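Local coordinates for agmatinase (Burkholderia thailandensis, PDB 4DZ4), which probably hydrolyses agmatine to putrescine and urea, using a two-manganese centre of the kind found across the arginase family, at residues D57-F62 with D138-Y143; V73-V78 with Q297-A302; R131-G136 with D311-W316; A218-H223 with G264-A269; F245-L250 with I303-V308. All coordinates share one frame; numbering follows the deposited sequence.

Interaction 1. Residues D57-F62 with D138-Y143. With MN (manganese (II) ion), chain P; EDO (1,2-ethanediol), chain U.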
# COMPACT_ATOMS: atom_id res chain seq x y z
N ASP B 57 10.40 20.24 2.02
CA ASP B 57 9.24 19.99 2.89
C ASP B 57 9.50 20.39 4.34
O ASP B 57 8.75 20.03 5.25
CB ASP B 57 8.65 18.56 2.78
CG ASP B 57 9.65 17.48 3.19
OD1 ASP B 57 10.69 17.81 3.75
OD2 ASP B 57 9.36 16.30 2.90
N LEU B 58 10.54 21.19 4.55
CA LEU B 58 10.89 21.65 5.90
C LEU B 58 9.88 22.62 6.50
O LEU B 58 9.85 22.84 7.71
CB LEU B 58 12.30 22.28 5.92
CG LEU B 58 13.40 21.37 5.37
CD1 LEU B 58 14.74 22.10 5.34
CD2 LEU B 58 13.53 20.10 6.21
N ALA B 59 9.03 23.23 5.66
CA ALA B 59 8.10 24.26 6.14
C ALA B 59 6.71 23.66 6.44
O ALA B 59 5.79 24.37 6.85
CB ALA B 59 7.97 25.38 5.11
N THR B 60 6.59 22.34 6.28
CA THR B 60 5.29 21.66 6.45
C THR B 60 4.81 21.58 7.89
O THR B 60 5.61 21.54 8.85
CB THR B 60 5.29 20.21 5.89
OG1 THR B 60 6.36 19.47 6.49
CG2 THR B 60 5.42 20.16 4.36
N THR B 61 3.50 21.58 8.06
CA THR B 61 2.93 21.58 9.41
C THR B 61 2.33 20.26 9.83
O THR B 61 2.10 20.03 11.03
CB THR B 61 1.84 22.65 9.58
OG1 THR B 61 0.83 22.46 8.58
CG2 THR B 61 2.44 24.06 9.43
N PHE B 62 2.09 19.37 8.87
CA PHE B 62 1.55 18.06 9.22
C PHE B 62 2.46 16.99 8.65
O PHE B 62 3.56 16.81 9.17
CB PHE B 62 0.04 17.89 8.87
CG PHE B 62 -0.54 16.55 9.28
CD1 PHE B 62 0.01 15.81 10.34
CD2 PHE B 62 -1.63 16.01 8.57
CE1 PHE B 62 -0.52 14.55 10.70
CE2 PHE B 62 -2.16 14.75 8.92
CZ PHE B 62 -1.60 14.02 9.98
N ASP B 138 6.84 21.93 -0.77
CA ASP B 138 5.74 22.52 0.01
C ASP B 138 5.47 23.97 -0.40
O ASP B 138 6.24 24.58 -1.15
CB ASP B 138 5.93 22.29 1.53
CG ASP B 138 6.99 23.23 2.16
OD1 ASP B 138 6.97 24.46 1.88
OD2 ASP B 138 7.80 22.74 3.00
N HIS B 139 4.33 24.49 0.04
CA HIS B 139 3.87 25.79 -0.46
C HIS B 139 4.75 26.96 -0.11
O HIS B 139 4.66 28.03 -0.74
CB HIS B 139 2.43 26.06 -0.02
CG HIS B 139 1.58 26.71 -1.10
ND1 HIS B 139 0.23 26.61 -1.12
CD2 HIS B 139 1.94 27.47 -2.21
CE1 HIS B 139 -0.24 27.26 -2.20
NE2 HIS B 139 0.81 27.79 -2.87
N TYR B 140 5.62 26.80 0.90
CA TYR B 140 6.51 27.90 1.27
C TYR B 140 7.29 28.40 0.05
O TYR B 140 7.59 29.60 -0.06
CB TYR B 140 7.49 27.49 2.37
CG TYR B 140 8.46 28.61 2.67
CD1 TYR B 140 8.12 29.63 3.54
CD2 TYR B 140 9.71 28.66 2.03
CE1 TYR B 140 9.00 30.68 3.79
CE2 TYR B 140 10.60 29.70 2.26
CZ TYR B 140 10.24 30.70 3.16
OH TYR B 140 11.10 31.75 3.41
N ILE B 141 7.62 27.49 -0.88
CA ILE B 141 8.48 27.89 -2.03
C ILE B 141 7.91 29.07 -2.81
O ILE B 141 8.66 29.85 -3.42
CB ILE B 141 8.80 26.71 -2.98
CG1 ILE B 141 7.57 26.30 -3.83
CG2 ILE B 141 9.41 25.53 -2.18
CD1 ILE B 141 7.86 25.27 -4.92
N THR B 142 6.58 29.22 -2.80
CA THR B 142 5.96 30.27 -3.59
C THR B 142 6.32 31.70 -3.13
O THR B 142 6.36 32.65 -3.94
CB THR B 142 4.45 30.07 -3.64
OG1 THR B 142 4.18 28.75 -4.12
CG2 THR B 142 3.79 31.11 -4.60
N TYR B 143 6.63 31.84 -1.84
CA TYR B 143 7.03 33.14 -1.32
C TYR B 143 8.35 33.62 -1.95
O TYR B 143 8.38 34.68 -2.57
CB TYR B 143 7.05 33.09 0.23
CG TYR B 143 7.55 34.34 0.90
CD1 TYR B 143 7.06 35.61 0.54
CD2 TYR B 143 8.48 34.25 1.95
CE1 TYR B 143 7.53 36.76 1.17
CE2 TYR B 143 8.97 35.40 2.57
CZ TYR B 143 8.46 36.64 2.19
OH TYR B 143 8.93 37.76 2.84
MN MN P . -0.96 25.97 0.59
C1 EDO U . -1.20 25.71 7.91
O1 EDO U . -1.19 25.21 9.25
C2 EDO U . -2.12 24.86 7.07
O2 EDO U . -1.44 23.61 6.92
O HOH W 1 -1.78 25.00 2.07
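Asp-138 belongs to the Gly-Gly-Asp-His manganese motif of the arginase family, and its carboxylate ties that motif to Ala-59 in the type I beta turn from Asp-57 to Thr-60. CG sits between the backbone N and the carbonyl carbon (chi1 77°), and this directs one carboxylate oxygen across to the turn and the other onward to the backbone two residues later. Asp-138 OD2 accepts from Ala-59 N at 3.0 Å; the donor comes in on the syn side, 24° out of the carboxylate plane, and the bond is bent. Asp-138 OD1 accepts from Tyr-140 N at 2.9 Å, closing an Asx turn, and the two bonds together hold the carboxylate against rotation. Apolar contacts flank the pair: Ala-59 CB rests 3.5 Å from Tyr-140 CB, while the methyl CG2 of Thr-60 lies 3.6 Å from Asp-138 CB. The hydroxyl of Thr-60 turns the other way and gives its proton to Asp-57 O (OG1 to O, 2.8 Å, in the carbonyl plane), bracing the turn from within. The buried carboxylate of Asp-57 is turned from Asp-138 and held by Arg-67 and Gly-65 of the same chain and Ser-64 of the second subunit. Within the Asx turn, between its two ends, His-139 binds a manganese ion through ND1 at 2.2 Å, with Asp-163, Asp-167 and Asp-246 as further ligands. Asp-138, next in sequence to the metal ligand, probably steadies the loop that presents His-139, as in the binuclear manganese site of arginase-family enzymes.

Interaction 2. Residues V73-V78 with Q297-A302. With EDO (1,2-ethanediol), chain V.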
# COMPACT_ATOMS: atom_id res chain seq x y z
N VAL B 73 5.91 14.12 -9.83
CA VAL B 73 5.19 14.78 -10.91
C VAL B 73 5.85 14.48 -12.28
O VAL B 73 5.15 14.20 -13.25
CB VAL B 73 5.06 16.30 -10.67
CG1 VAL B 73 4.37 16.98 -11.87
CG2 VAL B 73 4.24 16.52 -9.39
N ARG B 74 7.19 14.50 -12.34
CA ARG B 74 7.87 14.06 -13.55
C ARG B 74 7.48 12.65 -13.99
O ARG B 74 7.13 12.43 -15.15
CB ARG B 74 9.40 14.17 -13.39
CG ARG B 74 9.87 15.60 -13.34
CD ARG B 74 11.37 15.61 -13.12
NE ARG B 74 11.93 16.99 -13.15
CZ ARG B 74 12.40 17.69 -12.11
NH1 ARG B 74 12.48 17.18 -10.87
NH2 ARG B 74 12.88 18.90 -12.34
N ALA B 75 7.53 11.68 -13.06
CA ALA B 75 7.16 10.31 -13.37
C ALA B 75 5.71 10.21 -13.84
O ALA B 75 5.39 9.41 -14.71
CB ALA B 75 7.40 9.38 -12.17
N ALA B 76 4.82 11.02 -13.25
CA ALA B 76 3.41 10.98 -13.58
C ALA B 76 3.06 11.65 -14.90
O ALA B 76 1.90 11.60 -15.33
CB ALA B 76 2.61 11.63 -12.46
N SER B 77 4.04 12.32 -15.51
CA SER B 77 3.78 13.09 -16.73
C SER B 77 3.99 12.26 -18.02
O SER B 77 3.78 12.78 -19.12
CB SER B 77 4.66 14.36 -16.76
OG SER B 77 6.02 14.01 -17.02
N VAL B 78 4.39 11.00 -17.89
CA VAL B 78 4.73 10.17 -19.08
C VAL B 78 3.61 10.02 -20.10
O VAL B 78 3.84 10.11 -21.32
CB VAL B 78 5.40 8.81 -18.73
CG1 VAL B 78 6.71 9.05 -18.01
CG2 VAL B 78 4.51 7.93 -17.86
N GLN B 297 -1.48 7.35 -4.09
CA GLN B 297 -2.05 6.02 -4.32
C GLN B 297 -2.11 5.81 -5.82
O GLN B 297 -2.85 6.52 -6.50
CB GLN B 297 -3.43 5.91 -3.65
CG GLN B 297 -3.38 6.23 -2.13
CD GLN B 297 -2.62 5.13 -1.35
OE1 GLN B 297 -2.32 4.06 -1.91
NE2 GLN B 297 -2.29 5.39 -0.08
N SER B 298 -1.30 4.87 -6.34
CA SER B 298 -1.24 4.63 -7.78
C SER B 298 -1.00 5.93 -8.58
O SER B 298 -1.54 6.12 -9.68
CB SER B 298 -2.50 3.91 -8.27
OG SER B 298 -2.58 2.66 -7.61
N GLU B 299 -0.20 6.81 -7.97
CA GLU B 299 0.23 8.07 -8.57
C GLU B 299 -0.89 9.03 -8.92
O GLU B 299 -0.65 10.01 -9.65
CB GLU B 299 1.06 7.84 -9.84
CG GLU B 299 2.28 6.96 -9.68
CD GLU B 299 3.01 6.87 -10.99
OE1 GLU B 299 2.45 6.31 -11.97
OE2 GLU B 299 4.12 7.42 -11.07
N ILE B 300 -2.11 8.77 -8.45
CA ILE B 300 -3.23 9.60 -8.95
C ILE B 300 -3.04 11.10 -8.61
O ILE B 300 -3.48 11.98 -9.39
CB ILE B 300 -4.62 9.06 -8.55
CG1 ILE B 300 -4.91 9.31 -7.04
CG2 ILE B 300 -4.79 7.60 -9.03
CD1 ILE B 300 -6.34 8.98 -6.62
N THR B 301 -2.41 11.39 -7.48
CA THR B 301 -2.20 12.80 -7.09
C THR B 301 -1.20 13.47 -8.02
O THR B 301 -1.44 14.58 -8.53
CB THR B 301 -1.67 12.93 -5.66
OG1 THR B 301 -2.52 12.18 -4.78
CG2 THR B 301 -1.64 14.41 -5.22
N ALA B 302 -0.09 12.77 -8.22
CA ALA B 302 0.94 13.25 -9.13
C ALA B 302 0.43 13.39 -10.57
O ALA B 302 0.84 14.33 -11.27
CB ALA B 302 2.18 12.35 -9.05
C1 EDO V . 4.32 3.54 -13.17
O1 EDO V . 3.08 3.78 -12.49
C2 EDO V . 5.43 4.44 -12.60
O2 EDO V . 5.26 5.81 -13.04
O HOH W 2 2.84 7.83 -14.34
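Ala-76 CB lies directly on the backbone of Ala-302, 3.4 Å from its carbonyl carbon, with the two methyl carbons, Ala-76 CB and Ala-302 CB, only 3.5 Å apart. With so little side chain on either residue, the end of helix 69-76 and the first turn of helix 300-323 come close together; the alpha carbons of Val-73 and Ala-302 are 4.9 Å apart. Polar contacts take over on the partly exposed side. A type I' turn from Gln-297 to Ile-300 leads into the second helix and puts Glu-299 at the N-cap position. The side chain of Glu-299 is extended beyond CG and reaches alongside the first helix, where OE2 passes 4.0 Å from Ala-75 CB. A water donates both to Ala-75 O and to Glu-299 OE1, at 2.8 Å from the latter, and so bridges the two segments. An ethanediol, probably from the crystallisation liquor, straddles the carboxylate of Glu-299: ethanediol O1 donates to Glu-299 OE1 at 2.7 Å and O2 to OE2 at 2.8 Å. Arg-63 of the fourth subunit forms a salt bridge with the same OE1 and also holds the ethanediol, which places this polar side at a subunit interface. Deeper in, Val-73 packs on Ala-305 and Ala-306 one turn further along helix 300-323 and touches Leu-135 of strand 131-136, leaving the end of helix 69-76 seated between that long helix and the central parallel sheet.

Interaction 3. Residues R131-G136 with D311-W316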
# COMPACT_ATOMS: atom_id res chain seq x y z
N ARG B 131 9.46 31.92 -18.92
CA ARG B 131 8.52 31.84 -17.80
C ARG B 131 8.96 30.66 -16.94
O ARG B 131 9.57 29.72 -17.45
CB ARG B 131 7.11 31.51 -18.28
CG ARG B 131 6.53 32.41 -19.35
CD ARG B 131 6.22 33.79 -18.83
NE ARG B 131 5.44 34.50 -19.84
CZ ARG B 131 5.09 35.78 -19.77
NH1 ARG B 131 5.46 36.52 -18.73
NH2 ARG B 131 4.36 36.30 -20.74
N MET B 132 8.59 30.70 -15.66
CA MET B 132 8.87 29.59 -14.74
C MET B 132 7.60 28.80 -14.45
O MET B 132 6.58 29.38 -14.08
CB MET B 132 9.47 30.06 -13.41
CG MET B 132 10.87 30.61 -13.56
SD MET B 132 11.55 31.08 -11.96
CE MET B 132 11.76 29.50 -11.13
N LEU B 133 7.67 27.49 -14.65
CA LEU B 133 6.65 26.56 -14.14
C LEU B 133 7.36 25.68 -13.10
O LEU B 133 8.18 24.82 -13.46
CB LEU B 133 6.12 25.72 -15.31
CG LEU B 133 5.04 24.70 -14.96
CD1 LEU B 133 3.95 25.31 -14.12
CD2 LEU B 133 4.46 24.05 -16.23
N THR B 134 7.08 25.91 -11.83
CA THR B 134 7.87 25.28 -10.78
C THR B 134 7.07 24.17 -10.08
O THR B 134 5.90 24.35 -9.80
CB THR B 134 8.37 26.34 -9.78
OG1 THR B 134 9.05 27.38 -10.51
CG2 THR B 134 9.38 25.74 -8.78
N LEU B 135 7.73 23.04 -9.83
CA LEU B 135 7.09 21.89 -9.18
C LEU B 135 7.60 21.84 -7.75
O LEU B 135 8.82 21.81 -7.54
CB LEU B 135 7.48 20.60 -9.90
CG LEU B 135 7.22 20.57 -11.41
CD1 LEU B 135 7.69 19.25 -12.06
CD2 LEU B 135 5.73 20.84 -11.67
N GLY B 136 6.68 21.83 -6.78
CA GLY B 136 7.05 21.69 -5.39
C GLY B 136 7.09 20.21 -4.95
O GLY B 136 6.75 19.33 -5.72
N ASP B 311 -1.58 21.71 -18.72
CA ASP B 311 -2.50 22.77 -19.15
C ASP B 311 -1.92 24.17 -19.03
O ASP B 311 -2.20 25.00 -19.89
CB ASP B 311 -3.85 22.61 -18.44
CG ASP B 311 -4.65 21.42 -18.99
OD1 ASP B 311 -4.52 21.12 -20.20
OD2 ASP B 311 -5.41 20.78 -18.22
N LEU B 312 -1.11 24.42 -18.00
CA LEU B 312 -0.38 25.69 -17.90
C LEU B 312 0.56 25.89 -19.11
O LEU B 312 0.59 26.99 -19.70
CB LEU B 312 0.39 25.79 -16.56
CG LEU B 312 -0.54 25.89 -15.34
CD1 LEU B 312 0.22 25.60 -14.06
CD2 LEU B 312 -1.19 27.28 -15.28
N LEU B 313 1.31 24.86 -19.49
CA LEU B 313 2.12 24.94 -20.72
C LEU B 313 1.27 25.29 -21.95
O LEU B 313 1.68 26.08 -22.78
CB LEU B 313 2.91 23.66 -21.01
CG LEU B 313 3.93 23.35 -19.89
CD1 LEU B 313 4.65 22.03 -20.18
CD2 LEU B 313 4.94 24.47 -19.81
N CYS B 314 0.10 24.67 -22.05
CA CYS B 314 -0.73 24.88 -23.22
C CYS B 314 -1.25 26.30 -23.26
O CYS B 314 -1.35 26.88 -24.34
CB CYS B 314 -1.86 23.83 -23.25
SG CYS B 314 -1.28 22.17 -23.64
N LEU B 315 -1.56 26.87 -22.09
CA LEU B 315 -1.98 28.27 -22.00
C LEU B 315 -0.88 29.17 -22.55
O LEU B 315 -1.15 30.07 -23.35
CB LEU B 315 -2.34 28.69 -20.59
CG LEU B 315 -3.64 28.08 -20.03
CD1 LEU B 315 -3.74 28.38 -18.54
CD2 LEU B 315 -4.84 28.67 -20.76
N TRP B 316 0.37 28.90 -22.13
CA TRP B 316 1.49 29.66 -22.69
C TRP B 316 1.70 29.47 -24.18
O TRP B 316 2.04 30.44 -24.88
CB TRP B 316 2.77 29.41 -21.90
CG TRP B 316 2.83 30.16 -20.59
CD1 TRP B 316 2.57 31.51 -20.34
CD2 TRP B 316 3.22 29.60 -19.28
NE1 TRP B 316 2.76 31.82 -19.01
CE2 TRP B 316 3.16 30.72 -18.31
CE3 TRP B 316 3.60 28.34 -18.83
CZ2 TRP B 316 3.45 30.55 -16.96
CZ3 TRP B 316 3.90 28.18 -17.46
CH2 TRP B 316 3.86 29.28 -16.56
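The indole of Trp-316 lies beneath the aliphatic part of Arg-131, where helix 300-323 covers one face of the parallel sheet of the arginase alpha/beta fold. Helix and strand segments run almost exactly antiparallel (175°), with their axes 10.3 Å apart. Arg-131 CG stands over the five-membered ring of Trp-316 in a CH-pi contact, 4.0 Å from its centroid and 17° off the ring normal. The arginine chain bends at chi2 (-70°), which carries it across the ring; the guanidinium plane ends up nearly parallel to the indole. The indole N-H is used elsewhere: NE1 donates to Leu-283 O of the neighbouring strand 282-289. At the far rim of the six-membered ring, Leu-133 CB meets the edge, 4.0 Å from Trp-316 CZ3, while Met-132 O comes within 3.7 Å of Trp-316 CH2.

Leu-133 points from the strand into the helix and splits its two methyls between two leucines one residue apart. CD1 reaches Leu-312 CD1, the two side chains meeting at a slant. Against Leu-313 the crossing is close to a right angle, and Leu-133 CD2 stops 3.6 Å from Leu-313 CD2.

Interaction 4. Residues A218-H223 with G264-A269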
# COMPACT_ATOMS: atom_id res chain seq x y z
N ALA B 218 -17.30 25.14 -1.35
CA ALA B 218 -18.77 25.09 -1.49
C ALA B 218 -19.24 26.00 -2.62
O ALA B 218 -20.17 25.66 -3.37
CB ALA B 218 -19.46 25.48 -0.20
N TRP B 219 -18.58 27.14 -2.75
CA TRP B 219 -18.98 28.13 -3.77
C TRP B 219 -18.73 27.56 -5.15
O TRP B 219 -19.56 27.68 -6.05
CB TRP B 219 -18.22 29.44 -3.53
CG TRP B 219 -18.74 30.59 -4.36
CD1 TRP B 219 -19.59 31.62 -3.96
CD2 TRP B 219 -18.40 30.89 -5.77
NE1 TRP B 219 -19.80 32.51 -5.01
CE2 TRP B 219 -19.13 32.11 -6.12
CE3 TRP B 219 -17.62 30.27 -6.74
CZ2 TRP B 219 -19.05 32.68 -7.39
CZ3 TRP B 219 -17.55 30.85 -8.01
CH2 TRP B 219 -18.25 32.02 -8.33
N VAL B 220 -17.58 26.89 -5.31
CA VAL B 220 -17.23 26.30 -6.59
C VAL B 220 -18.22 25.19 -6.93
O VAL B 220 -18.68 25.10 -8.06
CB VAL B 220 -15.78 25.79 -6.63
CG1 VAL B 220 -15.48 25.07 -7.94
CG2 VAL B 220 -14.83 26.96 -6.42
N HIS B 221 -18.57 24.37 -5.94
CA HIS B 221 -19.50 23.27 -6.16
C HIS B 221 -20.87 23.81 -6.55
O HIS B 221 -21.53 23.26 -7.41
CB HIS B 221 -19.62 22.42 -4.89
CG HIS B 221 -18.39 21.59 -4.60
ND1 HIS B 221 -17.78 20.85 -5.55
CD2 HIS B 221 -17.69 21.38 -3.42
CE1 HIS B 221 -16.72 20.21 -5.00
NE2 HIS B 221 -16.68 20.54 -3.69
N GLU B 222 -21.28 24.89 -5.89
CA GLU B 222 -22.59 25.50 -6.14
C GLU B 222 -22.69 26.17 -7.51
O GLU B 222 -23.70 26.04 -8.20
CB GLU B 222 -22.92 26.52 -5.04
CG GLU B 222 -24.16 27.37 -5.32
CD GLU B 222 -25.46 26.58 -5.27
OE1 GLU B 222 -25.44 25.37 -4.94
OE2 GLU B 222 -26.53 27.17 -5.58
N HIS B 223 -21.65 26.90 -7.90
CA HIS B 223 -21.72 27.79 -9.06
C HIS B 223 -21.11 27.21 -10.30
O HIS B 223 -21.48 27.60 -11.41
CB HIS B 223 -21.11 29.14 -8.72
CG HIS B 223 -21.89 29.91 -7.69
ND1 HIS B 223 -21.60 29.88 -6.37
CD2 HIS B 223 -23.03 30.70 -7.81
CE1 HIS B 223 -22.48 30.63 -5.69
NE2 HIS B 223 -23.36 31.14 -6.57
N GLY B 264 -13.93 17.50 1.27
CA GLY B 264 -14.92 18.41 0.62
C GLY B 264 -14.37 19.23 -0.55
O GLY B 264 -14.91 20.30 -0.86
N GLY B 265 -13.29 18.79 -1.16
CA GLY B 265 -12.61 19.62 -2.17
C GLY B 265 -13.12 19.43 -3.60
O GLY B 265 -14.18 18.84 -3.84
N LEU B 266 -12.34 19.95 -4.53
CA LEU B 266 -12.65 19.90 -5.95
C LEU B 266 -12.30 18.57 -6.60
O LEU B 266 -11.39 17.88 -6.16
CB LEU B 266 -11.88 21.02 -6.67
CG LEU B 266 -12.52 22.41 -6.72
CD1 LEU B 266 -12.92 23.00 -5.40
CD2 LEU B 266 -11.61 23.39 -7.46
N SER B 267 -13.02 18.22 -7.66
CA SER B 267 -12.57 17.13 -8.52
C SER B 267 -11.46 17.62 -9.48
O SER B 267 -11.34 18.82 -9.71
CB SER B 267 -13.74 16.59 -9.34
OG SER B 267 -14.25 17.57 -10.25
N SER B 268 -10.67 16.70 -10.03
CA SER B 268 -9.70 17.12 -11.05
C SER B 268 -10.46 17.69 -12.28
O SER B 268 -9.95 18.61 -12.93
CB SER B 268 -8.73 16.00 -11.44
OG SER B 268 -9.48 14.87 -11.84
N ALA B 269 -11.65 17.15 -12.59
CA ALA B 269 -12.45 17.67 -13.70
C ALA B 269 -12.76 19.15 -13.50
O ALA B 269 -12.60 19.97 -14.45
CB ALA B 269 -13.75 16.88 -13.88
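Gly-264 opens the contact with its carbonyl oxygen, which accepts a weak hydrogen bond from the imidazole of His-221, NE2 to O at 3.3 Å with an N-H...O angle of 151°. Its backbone is in a left-handed conformation (phi 94°) in which a CB would jam against the carbonyl O of the residue before, so glycine suits the position. At Gly-265 the carbonyl oxygen lies closer still, 3.0 Å from His-221 NE2. Both oxygens sit at the edge of the imidazole, in its plane, so the ring meets the loop edge-on. His-221 CG is anti to the carbonyl carbon (chi1 -71°), and the ring thereby reaches across from helix 217-223 to the glycine pair. On the far side of the ring ND1 is hydrogen-bonded to Gln-270 NE2, an arrangement consistent with a proton on NE2. Leu-266 supplies the apolar half of the interface: its CD1 lies 4.2 Å from Val-220 CG1, the two side chains crossing at about a right angle. Here the fold becomes plain, for the loop is part of the beta-alpha-beta crossover in which helix 268-276 links strand 240-246 to its parallel neighbour 282-289, while helix 217-223 follows directly on the outermost strand, 213-216. The backbone of Leu-266 is also hydrogen-bonded to Cys-249 and Asp-251. Ser-267 is the N-cap of helix 268-276: its OG caps a backbone N in the first turn, and its own N donates to Gln-270 OE1, so the amide of Gln-270 serves both the helix start and His-221. Ala-269 packs on His-221 of the fourth subunit.

Interaction 5. Residues F245-L250 with I303-V308. With MN (manganese (II) ion), chain Q; MN (manganese (II) ion), chain P.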
# COMPACT_ATOMS: atom_id res chain seq x y z
N PHE B 245 -0.81 26.50 -7.59
CA PHE B 245 -1.77 25.41 -7.43
C PHE B 245 -1.30 24.43 -6.37
O PHE B 245 -0.38 23.64 -6.63
CB PHE B 245 -2.02 24.69 -8.76
CG PHE B 245 -3.29 23.90 -8.78
CD1 PHE B 245 -3.41 22.74 -8.02
CD2 PHE B 245 -4.40 24.33 -9.54
CE1 PHE B 245 -4.59 21.99 -7.99
CE2 PHE B 245 -5.58 23.58 -9.55
CZ PHE B 245 -5.68 22.41 -8.77
N ASP B 246 -1.93 24.46 -5.21
CA ASP B 246 -1.66 23.48 -4.14
C ASP B 246 -2.58 22.30 -4.44
O ASP B 246 -3.78 22.47 -4.49
CB ASP B 246 -1.92 24.15 -2.78
CG ASP B 246 -1.73 23.19 -1.55
OD1 ASP B 246 -1.70 21.95 -1.73
OD2 ASP B 246 -1.64 23.70 -0.41
N ILE B 247 -2.01 21.13 -4.71
CA ILE B 247 -2.79 19.94 -5.07
C ILE B 247 -3.88 19.59 -4.04
O ILE B 247 -4.89 18.97 -4.39
CB ILE B 247 -1.86 18.74 -5.39
CG1 ILE B 247 -2.53 17.76 -6.40
CG2 ILE B 247 -1.36 18.06 -4.09
CD1 ILE B 247 -2.91 18.34 -7.76
N ASP B 248 -3.71 20.03 -2.79
CA ASP B 248 -4.76 19.79 -1.77
C ASP B 248 -6.03 20.63 -1.97
O ASP B 248 -7.00 20.48 -1.24
CB ASP B 248 -4.20 19.87 -0.33
CG ASP B 248 -3.97 21.32 0.20
OD1 ASP B 248 -3.16 21.42 1.15
OD2 ASP B 248 -4.55 22.31 -0.31
N CYS B 249 -6.01 21.49 -3.00
CA CYS B 249 -7.27 22.09 -3.51
C CYS B 249 -8.26 20.93 -3.87
O CYS B 249 -9.46 20.99 -3.58
CB CYS B 249 -6.97 22.91 -4.77
SG CYS B 249 -8.46 23.68 -5.44
N LEU B 250 -7.72 19.86 -4.45
CA LEU B 250 -8.52 18.72 -4.84
C LEU B 250 -8.94 17.95 -3.59
O LEU B 250 -8.20 17.91 -2.60
CB LEU B 250 -7.73 17.79 -5.79
CG LEU B 250 -7.20 18.49 -7.04
CD1 LEU B 250 -6.48 17.50 -7.95
CD2 LEU B 250 -8.31 19.20 -7.80
N ILE B 303 -0.44 12.46 -10.99
CA ILE B 303 -1.03 12.50 -12.32
C ILE B 303 -1.88 13.78 -12.44
O ILE B 303 -1.73 14.54 -13.42
CB ILE B 303 -1.87 11.23 -12.61
CG1 ILE B 303 -0.93 10.04 -12.87
CG2 ILE B 303 -2.77 11.49 -13.84
CD1 ILE B 303 -1.61 8.70 -12.81
N ALA B 304 -2.71 14.05 -11.43
CA ALA B 304 -3.51 15.26 -11.49
C ALA B 304 -2.61 16.52 -11.55
O ALA B 304 -2.89 17.45 -12.32
CB ALA B 304 -4.50 15.33 -10.34
N ALA B 305 -1.56 16.56 -10.74
CA ALA B 305 -0.60 17.68 -10.72
C ALA B 305 0.06 17.86 -12.09
O ALA B 305 0.20 19.00 -12.57
CB ALA B 305 0.48 17.43 -9.67
N ALA B 306 0.46 16.74 -12.70
CA ALA B 306 1.07 16.77 -14.05
C ALA B 306 0.09 17.33 -15.10
O ALA B 306 0.50 18.11 -15.97
CB ALA B 306 1.59 15.39 -14.47
N HIS B 307 -1.20 16.99 -14.97
CA HIS B 307 -2.24 17.53 -15.89
C HIS B 307 -2.32 19.04 -15.73
O HIS B 307 -2.42 19.76 -16.73
CB HIS B 307 -3.61 16.92 -15.61
CG HIS B 307 -3.88 15.62 -16.34
ND1 HIS B 307 -4.61 15.57 -17.50
CD2 HIS B 307 -3.50 14.31 -16.05
CE1 HIS B 307 -4.71 14.28 -17.91
NE2 HIS B 307 -4.04 13.51 -17.01
N VAL B 308 -2.34 19.53 -14.49
CA VAL B 308 -2.39 21.00 -14.23
C VAL B 308 -1.20 21.68 -14.92
O VAL B 308 -1.37 22.65 -15.65
CB VAL B 308 -2.47 21.33 -12.73
CG1 VAL B 308 -2.34 22.86 -12.48
CG2 VAL B 308 -3.80 20.79 -12.17
MN MN Q . -3.06 23.60 1.22
MN MN P . -0.96 25.97 0.59
O HOH W 1 -1.78 25.00 2.07
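Strand 240-246 ends at Asp-246 and the chain turns through a 3-10 segment, 247-249, passing helix 300-323 so that the alpha carbons of Ile-247 and Ala-305 lie 6.5 Å apart. This turn carries the Asp-x-Asp metal motif of the arginase fold: Phe-245, Ile-247 and Leu-250 face the helix, and Asp-246 and Asp-248 face the manganese ions. Val-308 sits on the ring of Phe-245, with CG2 over its centre in a CH-pi contact, 4.2 Å from the centroid and 10° off the normal. Val-308 CG1 touches the ring at CD2, and Phe-162 stacks on the same ring. Ile-247 CD1 settles on the helix backbone, 3.7 Å from Ala-305 N. Leu-250 CD1 packs against Ala-304 CB, 3.8 Å away; the small alanines let these side chains lie close to the helix.

Across the turn, Asp-248 binds one manganese ion through both oxygens, and water 1 bridges that ion to the second. Asp-246 OD2 also bridges the pair. Its other oxygen closes an Asx turn: Asp-248 N donates to Asp-246 OD1 at 3.0 Å (159°), from above the carboxylate plane.

Interactions 2, 3 and 5 follow helix 300-323 from its first turn onward, and their chemistry changes along it. Interaction 2 joins close alanine packing to a polar, water-bridged side at a subunit boundary; interactions 5 and 3 are mostly buried and have no hydrogen bond across their segments, though Arg-131 lies over the indole at one end of interaction 3. Interactions 1 and 5 share one manganese ion and water 1, reaching the metal from different strand ends, each with an Asx turn that includes a metal ligand. Interaction 4 lies farthest from the chain centre and rests largely on a histidine edge meeting backbone carbonyls; it adjoins interaction 5 where Leu-266 N probably bonds to Cys-249 O.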